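Local coordinates for protein lectin (PDB 4HR6) that binds galactosides through two beta-trefoil domains, as the lectin chain of a nontoxic three-chain homologue of type II ribosome-inactivating proteins, at residues T10-R15 with W129-Y134; L233-A238 with K245-H250. One frame throughout, in Å; residues are numbered along the deposited sequence.

Contact 1: T10-R15 with W129-Y134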
# COMPACT_ATOMS: atom_id res chain seq x y z
N THR C 10 -12.09 -1.68 -16.67
CA THR C 10 -10.68 -2.00 -16.37
C THR C 10 -10.24 -3.35 -17.01
O THR C 10 -10.97 -3.90 -17.85
CB THR C 10 -10.47 -2.03 -14.85
OG1 THR C 10 -9.08 -2.14 -14.53
CG2 THR C 10 -11.25 -3.15 -14.22
N ARG C 11 -9.07 -3.86 -16.62
CA ARG C 11 -8.64 -5.21 -17.01
C ARG C 11 -8.61 -6.14 -15.81
O ARG C 11 -8.62 -5.70 -14.65
CB ARG C 11 -7.26 -5.19 -17.68
CG ARG C 11 -7.25 -4.53 -19.05
CD ARG C 11 -6.06 -3.61 -19.24
NE ARG C 11 -5.08 -4.15 -20.16
CZ ARG C 11 -3.85 -3.67 -20.34
NH1 ARG C 11 -3.41 -2.63 -19.63
NH2 ARG C 11 -3.04 -4.24 -21.22
N ILE C 12 -8.63 -7.43 -16.11
CA ILE C 12 -8.47 -8.47 -15.10
C ILE C 12 -7.28 -9.30 -15.54
O ILE C 12 -7.32 -9.91 -16.61
CB ILE C 12 -9.71 -9.35 -14.97
CG1 ILE C 12 -10.96 -8.48 -14.85
CG2 ILE C 12 -9.59 -10.29 -13.78
CD1 ILE C 12 -12.24 -9.27 -14.68
N SER C 13 -6.21 -9.31 -14.74
CA SER C 13 -5.04 -10.12 -15.04
C SER C 13 -4.82 -11.14 -13.94
O SER C 13 -5.39 -11.04 -12.85
CB SER C 13 -3.81 -9.25 -15.27
OG SER C 13 -3.38 -8.59 -14.10
N GLY C 14 -4.03 -12.17 -14.24
CA GLY C 14 -3.76 -13.22 -13.26
C GLY C 14 -2.60 -14.14 -13.63
O GLY C 14 -1.47 -13.68 -13.88
N ARG C 15 -2.91 -15.44 -13.65
CA ARG C 15 -1.96 -16.50 -14.01
C ARG C 15 -0.86 -16.06 -14.95
O ARG C 15 -1.12 -15.67 -16.10
CB ARG C 15 -2.71 -17.66 -14.66
CG ARG C 15 -2.95 -18.85 -13.76
CD ARG C 15 -1.81 -19.85 -13.83
NE ARG C 15 -2.33 -21.21 -13.72
CZ ARG C 15 -1.60 -22.32 -13.75
NH1 ARG C 15 -2.20 -23.50 -13.64
NH2 ARG C 15 -0.27 -22.26 -13.86
N TRP C 129 -6.39 -13.27 -8.89
CA TRP C 129 -6.59 -12.27 -9.95
C TRP C 129 -6.38 -10.85 -9.43
O TRP C 129 -6.67 -10.57 -8.29
CB TRP C 129 -8.01 -12.40 -10.52
CG TRP C 129 -8.36 -13.78 -10.94
CD1 TRP C 129 -9.03 -14.71 -10.21
CD2 TRP C 129 -8.06 -14.38 -12.19
NE1 TRP C 129 -9.16 -15.86 -10.93
CE2 TRP C 129 -8.57 -15.69 -12.16
CE3 TRP C 129 -7.39 -13.94 -13.35
CZ2 TRP C 129 -8.45 -16.57 -13.23
CZ3 TRP C 129 -7.27 -14.81 -14.42
CH2 TRP C 129 -7.80 -16.11 -14.35
N ARG C 130 -5.88 -9.99 -10.31
CA ARG C 130 -5.79 -8.56 -10.09
C ARG C 130 -6.78 -7.82 -11.00
O ARG C 130 -6.62 -7.79 -12.23
CB ARG C 130 -4.39 -8.04 -10.41
CG ARG C 130 -4.23 -6.55 -10.15
CD ARG C 130 -3.00 -6.00 -10.86
NE ARG C 130 -1.76 -6.50 -10.29
CZ ARG C 130 -0.56 -6.32 -10.82
NH1 ARG C 130 -0.41 -5.65 -11.95
NH2 ARG C 130 0.51 -6.84 -10.22
N VAL C 131 -7.77 -7.20 -10.37
CA VAL C 131 -8.68 -6.31 -11.07
C VAL C 131 -8.07 -4.92 -11.07
O VAL C 131 -7.88 -4.32 -10.02
CB VAL C 131 -10.05 -6.26 -10.38
CG1 VAL C 131 -10.97 -5.28 -11.09
CG2 VAL C 131 -10.64 -7.65 -10.32
N GLY C 132 -7.73 -4.43 -12.24
CA GLY C 132 -7.01 -3.19 -12.35
C GLY C 132 -6.37 -3.07 -13.70
O GLY C 132 -6.15 -4.08 -14.39
N ASN C 133 -6.07 -1.85 -14.09
CA ASN C 133 -5.67 -1.56 -15.46
C ASN C 133 -4.17 -1.66 -15.66
O ASN C 133 -3.70 -1.75 -16.79
CB ASN C 133 -6.16 -0.18 -15.86
CG ASN C 133 -6.06 0.05 -17.36
OD1 ASN C 133 -6.49 -0.79 -18.16
ND2 ASN C 133 -5.48 1.17 -17.76
N TYR C 134 -3.41 -1.64 -14.57
CA TYR C 134 -1.97 -1.86 -14.66
C TYR C 134 -1.73 -3.35 -14.46
O TYR C 134 -1.91 -3.86 -13.36
CB TYR C 134 -1.24 -1.03 -13.60
CG TYR C 134 0.25 -1.02 -13.72
CD1 TYR C 134 0.88 -0.12 -14.56
CD2 TYR C 134 1.02 -1.90 -12.99
CE1 TYR C 134 2.26 -0.11 -14.67
CE2 TYR C 134 2.40 -1.90 -13.09
CZ TYR C 134 3.01 -1.01 -13.92
OH TYR C 134 4.37 -1.01 -14.01
O HOH W 1 -4.97 -6.48 -13.70

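Contact 2: L233-A238 with K245-H250. With AMG (methyl alpha-D-galactopyranoside), chain E.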
# COMPACT_ATOMS: atom_id res chain seq x y z
N LEU C 233 -2.29 -17.47 7.44
CA LEU C 233 -0.94 -17.52 8.00
C LEU C 233 -0.04 -16.45 7.37
O LEU C 233 -0.21 -16.10 6.20
CB LEU C 233 -0.30 -18.90 7.78
CG LEU C 233 -1.07 -20.15 8.20
CD1 LEU C 233 -0.38 -21.40 7.65
CD2 LEU C 233 -1.22 -20.23 9.71
N ALA C 234 0.95 -15.99 8.14
CA ALA C 234 1.86 -14.91 7.74
C ALA C 234 3.31 -15.35 7.65
O ALA C 234 3.78 -16.15 8.45
CB ALA C 234 1.76 -13.79 8.75
N MET C 235 4.02 -14.77 6.70
CA MET C 235 5.45 -14.89 6.58
C MET C 235 6.09 -14.31 7.85
O MET C 235 5.61 -13.31 8.41
CB MET C 235 5.91 -14.16 5.32
CG MET C 235 7.24 -14.60 4.78
SD MET C 235 7.58 -14.01 3.12
CE MET C 235 6.30 -14.84 2.19
N ASP C 236 7.15 -14.96 8.33
CA ASP C 236 7.60 -14.79 9.71
C ASP C 236 9.07 -15.16 9.81
O ASP C 236 9.48 -16.24 9.37
CB ASP C 236 6.72 -15.66 10.64
CG ASP C 236 7.22 -15.71 12.09
OD1 ASP C 236 6.39 -15.79 13.02
OD2 ASP C 236 8.44 -15.69 12.29
N VAL C 237 9.86 -14.25 10.38
CA VAL C 237 11.27 -14.47 10.65
C VAL C 237 11.37 -15.25 11.95
O VAL C 237 11.01 -14.75 13.02
CB VAL C 237 12.06 -13.15 10.75
CG1 VAL C 237 13.56 -13.43 10.90
CG2 VAL C 237 11.82 -12.27 9.53
N ALA C 238 11.85 -16.50 11.85
CA ALA C 238 11.86 -17.45 12.98
C ALA C 238 12.59 -16.89 14.19
O ALA C 238 13.75 -16.48 14.07
CB ALA C 238 12.50 -18.76 12.54
N LYS C 245 18.60 -17.87 9.48
CA LYS C 245 18.41 -18.06 8.04
C LYS C 245 17.09 -18.77 7.66
O LYS C 245 17.01 -19.36 6.58
CB LYS C 245 19.61 -18.79 7.44
CG LYS C 245 20.65 -17.88 6.82
CD LYS C 245 21.42 -17.09 7.85
CE LYS C 245 22.50 -16.24 7.19
NZ LYS C 245 23.48 -17.07 6.44
N LYS C 246 16.08 -18.72 8.54
CA LYS C 246 14.80 -19.40 8.31
C LYS C 246 13.57 -18.46 8.30
O LYS C 246 13.22 -17.85 9.32
CB LYS C 246 14.57 -20.53 9.33
CG LYS C 246 14.92 -21.94 8.84
CD LYS C 246 16.40 -22.26 9.01
CE LYS C 246 16.74 -23.70 8.66
NZ LYS C 246 17.28 -23.86 7.28
N ILE C 247 12.93 -18.37 7.13
CA ILE C 247 11.62 -17.74 7.00
C ILE C 247 10.56 -18.84 7.03
O ILE C 247 10.61 -19.78 6.24
CB ILE C 247 11.49 -16.96 5.67
CG1 ILE C 247 12.67 -16.01 5.49
CG2 ILE C 247 10.15 -16.22 5.61
CD1 ILE C 247 12.88 -15.08 6.67
N ILE C 248 9.60 -18.71 7.94
CA ILE C 248 8.55 -19.70 8.10
C ILE C 248 7.16 -19.08 7.91
O ILE C 248 7.03 -17.86 7.82
CB ILE C 248 8.62 -20.36 9.50
CG1 ILE C 248 8.29 -19.36 10.61
CG2 ILE C 248 10.00 -20.98 9.72
CD1 ILE C 248 8.20 -19.97 11.99
N LEU C 249 6.15 -19.94 7.87
CA LEU C 249 4.75 -19.56 7.73
C LEU C 249 4.03 -19.83 9.04
O LEU C 249 3.83 -20.97 9.42
CB LEU C 249 4.11 -20.37 6.60
CG LEU C 249 2.70 -19.99 6.15
CD1 LEU C 249 2.65 -18.54 5.68
CD2 LEU C 249 2.27 -20.91 5.02
N HIS C 250 3.64 -18.77 9.72
CA HIS C 250 3.25 -18.84 11.12
C HIS C 250 1.85 -18.29 11.34
O HIS C 250 1.30 -17.61 10.49
CB HIS C 250 4.27 -18.05 11.94
CG HIS C 250 4.21 -18.31 13.41
ND1 HIS C 250 3.40 -17.58 14.25
CD2 HIS C 250 4.86 -19.20 14.19
CE1 HIS C 250 3.55 -18.01 15.49
NE2 HIS C 250 4.44 -18.99 15.48
C1 AMG E . 8.33 -17.20 18.53
C2 AMG E . 7.96 -16.01 17.65
C3 AMG E . 7.08 -16.45 16.47
C4 AMG E . 7.76 -17.58 15.71
C5 AMG E . 8.20 -18.69 16.67
C6 AMG E . 9.01 -19.79 15.98
C7 AMG E . 7.37 -18.20 20.46
O1 AMG E . 7.15 -17.77 19.12
O2 AMG E . 7.29 -15.04 18.45
O3 AMG E . 6.83 -15.36 15.56
O4 AMG E . 8.88 -17.04 14.99
O5 AMG E . 9.00 -18.16 17.73
O6 AMG E . 8.95 -20.97 16.79

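Contact 1: T10-R15 with W129-Y134
Arg11 reaches across to Asn133, and bends at chi2 and chi3 bring NH1 to the backbone O of Asn133, 3.0 Å away. The hydrogen bond is bent, with an N-H...O angle of 131°, and the oxygen lies tilted from the guanidinium plane, although the donor approaches in the carbonyl plane. Nearer the backbone in the same side chain, Arg11 CD comes within 3.1 Å of Asn133 OD1, the guanidinium and amide planes standing 54° apart. Three straighter backbone bonds join the segments further in: Gly132 N to Arg11 O, and the reciprocal pair between Ser13 and Arg130, with Ser13 N to Arg130 O at 3.0 Å and Arg130 N to Ser13 O at 2.8 Å. Beside this pair a water accepts from Ser13 OG and donates to the carbonyl oxygens of Arg130 and Gly132, bridging the two segments; Ser13 OG also bonds Ser177.

Ile12 and Val131 share the other face as a non-hydrogen-bonded pair. A chi1 of -49° places Ile12 CG1 beside the backbone N and turns CG2 toward Trp129 CB (4.2 Å). The benzo part of Trp129 meets the backbone obliquely, CE3 3.7 Å from Gly14 CA, while Ser13 O lies at the ring's edge, near its plane; NE1 is bonded to Leu105 O. At the opposite end the side chains of Thr10 and Val131 cross at about a right angle, Thr10 CG2 3.8 Å from Val131 CG1, and Thr10 OG1 bonds Asp184 of the neighbouring lectin chain. Phe48 and Ile95 cover the Ile12-Val131 face. This is a short antiparallel pairing of the kind that brings the first and last strands of a beta-trefoil domain together, here in the first ricin-type domain.

Contact 2: L233-A238 with K245-H250
Met235 and Ile247 make the tightest apolar touch, CG against CG2 at 3.4 Å, closer than usual for two carbons. Their side chains share one face of the hairpin with Val237 and Leu249, and Val237 CG2 rests on Ile247 CD1 at 4.1 Å. Leu233, though partly exposed, still packs closely, crossing Leu249 at about a right angle with its CB 3.6 Å from Leu249 CG. A reciprocal pair of backbone bonds between Ala234 and His250, and one from Ile248 N to Asp236 O, hold this tight part. The hairpin's loop end is looser by contrast: the bond from Ala238 N to Lys246 O lengthens to 3.2 Å, and the partly exposed Lys246 side chain leads away.

The face of Ala234, Asp236, Ile248 and His250 carries the galactoside site. A chi1 of 172° carries the Asp236 carboxylate out to the sugar, where OD1 accepts from O3 (2.6 Å) and OD2 from O4 (3.1 Å); Gln258 also bonds OD1, helping to position the carboxylate. The His250 ring, turned 50° from that carboxylate, lays one face against the sugar, NE2 3.6 Å from C4. Asp199, Arg239, His253 and Asn257 complete the galactoside's hydrogen bonds. On its far side from 234-237, strand 247-250 pairs antiparallel with strand 201-208, Ile204 meeting Ile247 and Leu249, while Trp201 packs on His250 and Ile225 of strand 225-226 touches Met235.

In the fold
Both contacts are buried antiparallel pairings, but they belong to different parts of the chain, with centres about 28 Å apart and nearest atoms about 16 Å apart. Contact 1 joins strands over a hundred residues apart and lies nearer the middle of the chain; contact 2 is a local hairpin farther out, and the two share no strand. Their chemistry follows: contact 1 combines a tryptophan-lined apolar face with a bridging water and bonds to another lectin chain, whereas contact 2 sets an apolar face against a carboxylate and imidazole that receive galactoside, with no other protein chain touching its segments.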